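Local structure of ORC2 (Aeropyrum pernix, 1W5T) at residues R261-A273 with L281-N293. The protein binds DNA and takes part in regulating DNA replication, with an AAA+ ATPase domain that binds ATP and a C-terminal winged-helix domain. Numbering follows the deposited sequence.
Sequences RAIVALKMACEMA and LSEDLVRKAVSEN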
loop_
_atom_site.group_PDB
_atom_site.type_symbol
_atom_site.label_atom_id
_atom_site.label_comp_id
_atom_site.label_asym_id
_atom_site.label_seq_id
_atom_site.Cartn_x
_atom_site.Cartn_y
_atom_site.Cartn_z
ATOM N N ARG A 261 -9.465 7.557 -3.181
ATOM C CA ARG A 261 -9.912 8.582 -4.111
ATOM C C ARG A 261 -11.424 8.568 -4.256
ATOM O O ARG A 261 -12.026 9.613 -4.373
ATOM C CB ARG A 261 -9.291 8.379 -5.469
ATOM C CG ARG A 261 -8.674 9.607 -6.041
ATOM C CD ARG A 261 -7.821 9.372 -7.318
ATOM N NE ARG A 261 -7.479 10.674 -7.843
ATOM C CZ ARG A 261 -7.723 11.192 -9.053
ATOM N NH1 ARG A 261 -7.346 12.447 -9.233
ATOM N NH2 ARG A 261 -8.275 10.520 -10.062
ATOM N N ALA A 262 -12.030 7.379 -4.282
ATOM C CA ALA A 262 -13.470 7.262 -4.441
ATOM C C ALA A 262 -14.225 7.863 -3.247
ATOM O O ALA A 262 -15.156 8.663 -3.442
ATOM C CB ALA A 262 -13.881 5.835 -4.673
ATOM N N ILE A 263 -13.769 7.503 -2.041
ATOM C CA ILE A 263 -14.348 7.975 -0.807
ATOM C C ILE A 263 -14.225 9.492 -0.631
ATOM O O ILE A 263 -15.172 10.137 -0.143
ATOM C CB ILE A 263 -13.733 7.212 0.395
ATOM C CG1 ILE A 263 -14.279 5.799 0.426
ATOM C CG2 ILE A 263 -14.072 7.877 1.715
ATOM C CD1 ILE A 263 -13.448 4.897 1.279
ATOM N N VAL A 264 -13.089 10.049 -1.016
ATOM C CA VAL A 264 -12.831 11.483 -0.903
ATOM C C VAL A 264 -13.766 12.238 -1.883
ATOM O O VAL A 264 -14.365 13.264 -1.525
ATOM C CB VAL A 264 -11.326 11.814 -1.172
ATOM C CG1 VAL A 264 -11.096 13.279 -1.235
ATOM C CG2 VAL A 264 -10.450 11.250 -0.061
ATOM N N ALA A 265 -13.912 11.725 -3.094
ATOM C CA ALA A 265 -14.929 12.235 -4.017
ATOM C C ALA A 265 -16.331 12.313 -3.423
ATOM O O ALA A 265 -17.021 13.307 -3.601
ATOM C CB ALA A 265 -14.957 11.412 -5.308
ATOM N N LEU A 266 -16.761 11.245 -2.766
ATOM C CA LEU A 266 -18.096 11.182 -2.205
ATOM C C LEU A 266 -18.174 12.206 -1.053
ATOM O O LEU A 266 -19.145 12.965 -0.960
ATOM C CB LEU A 266 -18.444 9.740 -1.769
ATOM C CG LEU A 266 -19.721 9.537 -0.937
ATOM C CD1 LEU A 266 -20.890 10.097 -1.692
ATOM C CD2 LEU A 266 -20.027 8.093 -0.621
ATOM N N LYS A 267 -17.130 12.240 -0.217
ATOM C CA LYS A 267 -17.020 13.273 0.791
ATOM C C LYS A 267 -17.238 14.655 0.229
ATOM O O LYS A 267 -18.116 15.385 0.726
ATOM C CB LYS A 267 -15.679 13.269 1.505
ATOM C CG LYS A 267 -15.730 14.043 2.857
ATOM C CD LYS A 267 -14.385 14.030 3.575
ATOM C CE LYS A 267 -13.550 15.289 3.214
ATOM N NZ LYS A 267 -12.065 15.068 3.026
ATOM N N MET A 268 -16.426 14.995 -0.773
ATOM C CA MET A 268 -16.411 16.315 -1.404
ATOM C C MET A 268 -17.782 16.654 -1.956
ATOM O O MET A 268 -18.274 17.749 -1.738
ATOM C CB MET A 268 -15.427 16.374 -2.582
ATOM C CG MET A 268 -13.950 16.451 -2.244
ATOM S SD MET A 268 -12.907 16.369 -3.818
ATOM C CE MET A 268 -13.446 17.874 -4.682
ATOM N N ALA A 269 -18.384 15.701 -2.664
ATOM C CA ALA A 269 -19.688 15.913 -3.250
ATOM C C ALA A 269 -20.665 16.304 -2.154
ATOM O O ALA A 269 -21.430 17.224 -2.307
ATOM C CB ALA A 269 -20.149 14.694 -4.013
ATOM N N CYS A 270 -20.583 15.631 -1.010
ATOM C CA CYS A 270 -21.464 15.952 0.112
ATOM C C CYS A 270 -21.259 17.363 0.698
ATOM O O CYS A 270 -22.235 18.090 0.971
ATOM C CB CYS A 270 -21.317 14.908 1.198
ATOM S SG CYS A 270 -22.127 13.407 0.747
ATOM N N GLU A 271 -20.006 17.743 0.886
ATOM C CA GLU A 271 -19.702 19.094 1.353
ATOM C C GLU A 271 -20.024 20.200 0.345
ATOM O O GLU A 271 -20.376 21.319 0.741
ATOM C CB GLU A 271 -18.320 19.241 2.034
ATOM C CG GLU A 271 -17.106 18.651 1.338
ATOM C CD GLU A 271 -15.933 18.388 2.297
ATOM O OE1 GLU A 271 -16.161 18.238 3.520
ATOM O OE2 GLU A 271 -14.766 18.320 1.832
ATOM N N MET A 272 -19.930 19.866 -0.944
ATOM C CA MET A 272 -20.364 20.745 -2.032
ATOM C C MET A 272 -21.873 20.986 -1.986
ATOM O O MET A 272 -22.322 22.107 -2.245
ATOM C CB MET A 272 -19.962 20.172 -3.392
ATOM C CG MET A 272 -18.550 20.537 -3.832
ATOM S SD MET A 272 -18.054 19.541 -5.295
ATOM C CE MET A 272 -16.419 20.043 -5.477
ATOM N N ALA A 273 -22.642 19.942 -1.675
ATOM C CA ALA A 273 -24.098 20.068 -1.455
ATOM C C ALA A 273 -24.424 20.947 -0.243
ATOM O O ALA A 273 -25.208 21.892 -0.360
ATOM C CB ALA A 273 -24.753 18.716 -1.324
ATOM N N LEU A 281 -27.648 14.947 -2.404
ATOM C CA LEU A 281 -26.743 15.010 -3.534
ATOM C C LEU A 281 -27.498 15.232 -4.824
ATOM O O LEU A 281 -28.700 14.939 -4.944
ATOM C CB LEU A 281 -25.931 13.734 -3.673
ATOM C CG LEU A 281 -24.966 13.364 -2.570
ATOM C CD1 LEU A 281 -24.372 11.970 -2.800
ATOM C CD2 LEU A 281 -23.877 14.416 -2.414
ATOM N N SER A 282 -26.770 15.748 -5.808
ATOM C CA SER A 282 -27.250 15.708 -7.177
ATOM C C SER A 282 -26.124 15.136 -8.031
ATOM O O SER A 282 -24.961 15.118 -7.591
ATOM C CB SER A 282 -27.677 17.108 -7.631
ATOM O OG SER A 282 -26.562 17.943 -7.811
ATOM N N GLU A 283 -26.450 14.650 -9.222
ATOM C CA GLU A 283 -25.449 14.150 -10.126
ATOM C C GLU A 283 -24.366 15.151 -10.525
ATOM O O GLU A 283 -23.187 14.773 -10.667
ATOM C CB GLU A 283 -26.135 13.595 -11.367
ATOM C CG GLU A 283 -27.221 12.603 -11.006
ATOM C CD GLU A 283 -27.651 11.787 -12.173
ATOM O OE1 GLU A 283 -28.630 11.022 -12.072
ATOM O OE2 GLU A 283 -27.016 11.927 -13.204
ATOM N N ASP A 284 -24.765 16.416 -10.733
ATOM C CA ASP A 284 -23.825 17.499 -11.053
ATOM C C ASP A 284 -22.728 17.636 -9.997
ATOM O O ASP A 284 -21.549 17.774 -10.330
ATOM C CB ASP A 284 -24.557 18.832 -11.240
ATOM C CG ASP A 284 -25.432 18.861 -12.520
ATOM O OD1 ASP A 284 -26.212 19.804 -12.684
ATOM O OD2 ASP A 284 -25.428 17.990 -13.411
ATOM N N LEU A 285 -23.125 17.586 -8.730
ATOM C CA LEU A 285 -22.192 17.773 -7.621
ATOM C C LEU A 285 -21.220 16.596 -7.526
ATOM O O LEU A 285 -20.042 16.784 -7.353
ATOM C CB LEU A 285 -22.954 18.003 -6.302
ATOM C CG LEU A 285 -23.674 19.378 -6.282
ATOM C CD1 LEU A 285 -24.768 19.445 -5.217
ATOM C CD2 LEU A 285 -22.671 20.589 -6.080
ATOM N N VAL A 286 -21.730 15.389 -7.704
ATOM C CA VAL A 286 -20.900 14.192 -7.714
ATOM C C VAL A 286 -19.928 14.267 -8.876
ATOM O O VAL A 286 -18.726 14.106 -8.678
ATOM C CB VAL A 286 -21.749 12.899 -7.771
ATOM C CG1 VAL A 286 -20.885 11.661 -8.007
ATOM C CG2 VAL A 286 -22.533 12.755 -6.471
ATOM N N ARG A 287 -20.448 14.556 -10.073
ATOM C CA ARG A 287 -19.579 14.667 -11.236
ATOM C C ARG A 287 -18.560 15.777 -11.087
ATOM O O ARG A 287 -17.387 15.597 -11.426
ATOM C CB ARG A 287 -20.342 14.758 -12.542
ATOM C CG ARG A 287 -20.888 13.406 -12.989
ATOM C CD ARG A 287 -21.606 13.428 -14.334
ATOM N NE ARG A 287 -22.604 14.508 -14.305
ATOM C CZ ARG A 287 -23.923 14.325 -14.285
ATOM N NH1 ARG A 287 -24.458 13.083 -14.333
ATOM N NH2 ARG A 287 -24.697 15.402 -14.244
ATOM N N LYS A 288 -19.013 16.916 -10.588
ATOM C CA LYS A 288 -18.112 17.955 -10.169
ATOM C C LYS A 288 -16.991 17.427 -9.261
ATOM O O LYS A 288 -15.806 17.721 -9.481
ATOM C CB LYS A 288 -18.880 19.053 -9.429
ATOM C CG LYS A 288 -18.042 20.287 -9.151
ATOM C CD LYS A 288 -17.969 21.205 -10.404
ATOM C CE LYS A 288 -17.520 22.677 -10.069
ATOM N NZ LYS A 288 -16.952 23.304 -11.334
ATOM N N ALA A 289 -17.366 16.664 -8.239
ATOM C CA ALA A 289 -16.398 16.205 -7.244
ATOM C C ALA A 289 -15.344 15.322 -7.909
ATOM O O ALA A 289 -14.166 15.410 -7.573
ATOM C CB ALA A 289 -17.076 15.496 -6.112
ATOM N N VAL A 290 -15.775 14.506 -8.860
ATOM C CA VAL A 290 -14.918 13.544 -9.523
ATOM C C VAL A 290 -13.869 14.255 -10.364
ATOM O O VAL A 290 -12.729 13.778 -10.525
ATOM C CB VAL A 290 -15.752 12.637 -10.427
ATOM C CG1 VAL A 290 -14.907 12.005 -11.522
ATOM C CG2 VAL A 290 -16.471 11.570 -9.621
ATOM N N SER A 291 -14.246 15.432 -10.858
ATOM C CA SER A 291 -13.436 16.168 -11.794
ATOM C C SER A 291 -12.445 17.131 -11.147
ATOM O O SER A 291 -11.494 17.551 -11.829
ATOM C CB SER A 291 -14.339 16.904 -12.787
ATOM O OG SER A 291 -14.734 18.182 -12.307
ATOM N N GLU A 292 -12.696 17.521 -9.883
ATOM C CA GLU A 292 -11.745 18.345 -9.092
ATOM C C GLU A 292 -10.862 17.451 -8.202
ATOM O O GLU A 292 -9.840 17.893 -7.667
ATOM C CB GLU A 292 -12.418 19.445 -8.222
ATOM C CG GLU A 292 -13.777 19.952 -8.661
ATOM C CD GLU A 292 -13.820 21.440 -8.921
ATOM O OE1 GLU A 292 -14.347 22.204 -8.075
ATOM O OE2 GLU A 292 -13.349 21.847 -9.994
ATOM N N ASN A 293 -11.270 16.201 -8.032
ATOM C CA ASN A 293 -10.544 15.284 -7.212
ATOM C C ASN A 293 -9.288 14.952 -7.967
ATOM O O ASN A 293 -9.259 13.969 -8.702
ATOM C CB ASN A 293 -11.385 14.041 -6.985
ATOM C CG ASN A 293 -10.894 13.178 -5.825
ATOM O OD1 ASN A 293 -11.049 11.951 -5.860
ATOM N ND2 ASN A 293 -10.356 13.803 -4.783
#
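Ala-269 and Ala-289 meet methyl to methyl between helices 261-273 and 283-292, their CB atoms 3.8 Å apart. Small residues on both sides let the axes approach to 8.2 Å while running roughly antiparallel, with 130° between their N-to-C directions. Ala-289 is a knob in a hole formed by Ala-265, Met-268, Ala-269 and Met-272, and its CB lies 3.3 Å from Ala-265 O, a carbonyl already engaged by Ala-269 N within its own helix. The CB of Ala-269 in turn rests against the backbone of the second helix, 3.8 Å from Val-286 CA. On the buried flank Leu-281, just ahead of the N-cap residue Ser-282, brings CD2 to 3.8 Å from Cys-270 SG, while its CD1 meets the tip of Leu-266 with the two side chains at about a right angle. Helix 261-273 belongs to the lid of this AAA+ ATPase, and helix 283-292 packs on it, consistent with its being part of the same helical domain: Ile-263, turned away from helix 283-292, touches the bound nucleotide analogue, and Val-286 continues the core onto Leu-244 and Ile-245 of helix 239-249. The other flank is nearer solvent. There Met-272, extended beyond CG (chi3 -175°), is a knob among Leu-285, Lys-288, Ala-289 and Glu-292; its sulfur lies 3.9 Å from CG of the exposed Lys-288, whose end leads away, and its CE approaches the equally exposed Glu-292. Met-268 instead bends at chi3 (63°), which places CE 4.0 Å from Glu-292 CB. Farther out, on the solvent-facing side of helix 283-292, Arg-287 forms salt bridges with Glu-283 and Asp-284; its NH1 to Glu-283 OE2 bond, 3.0 Å long, uses the carboxylate's anti lone pair.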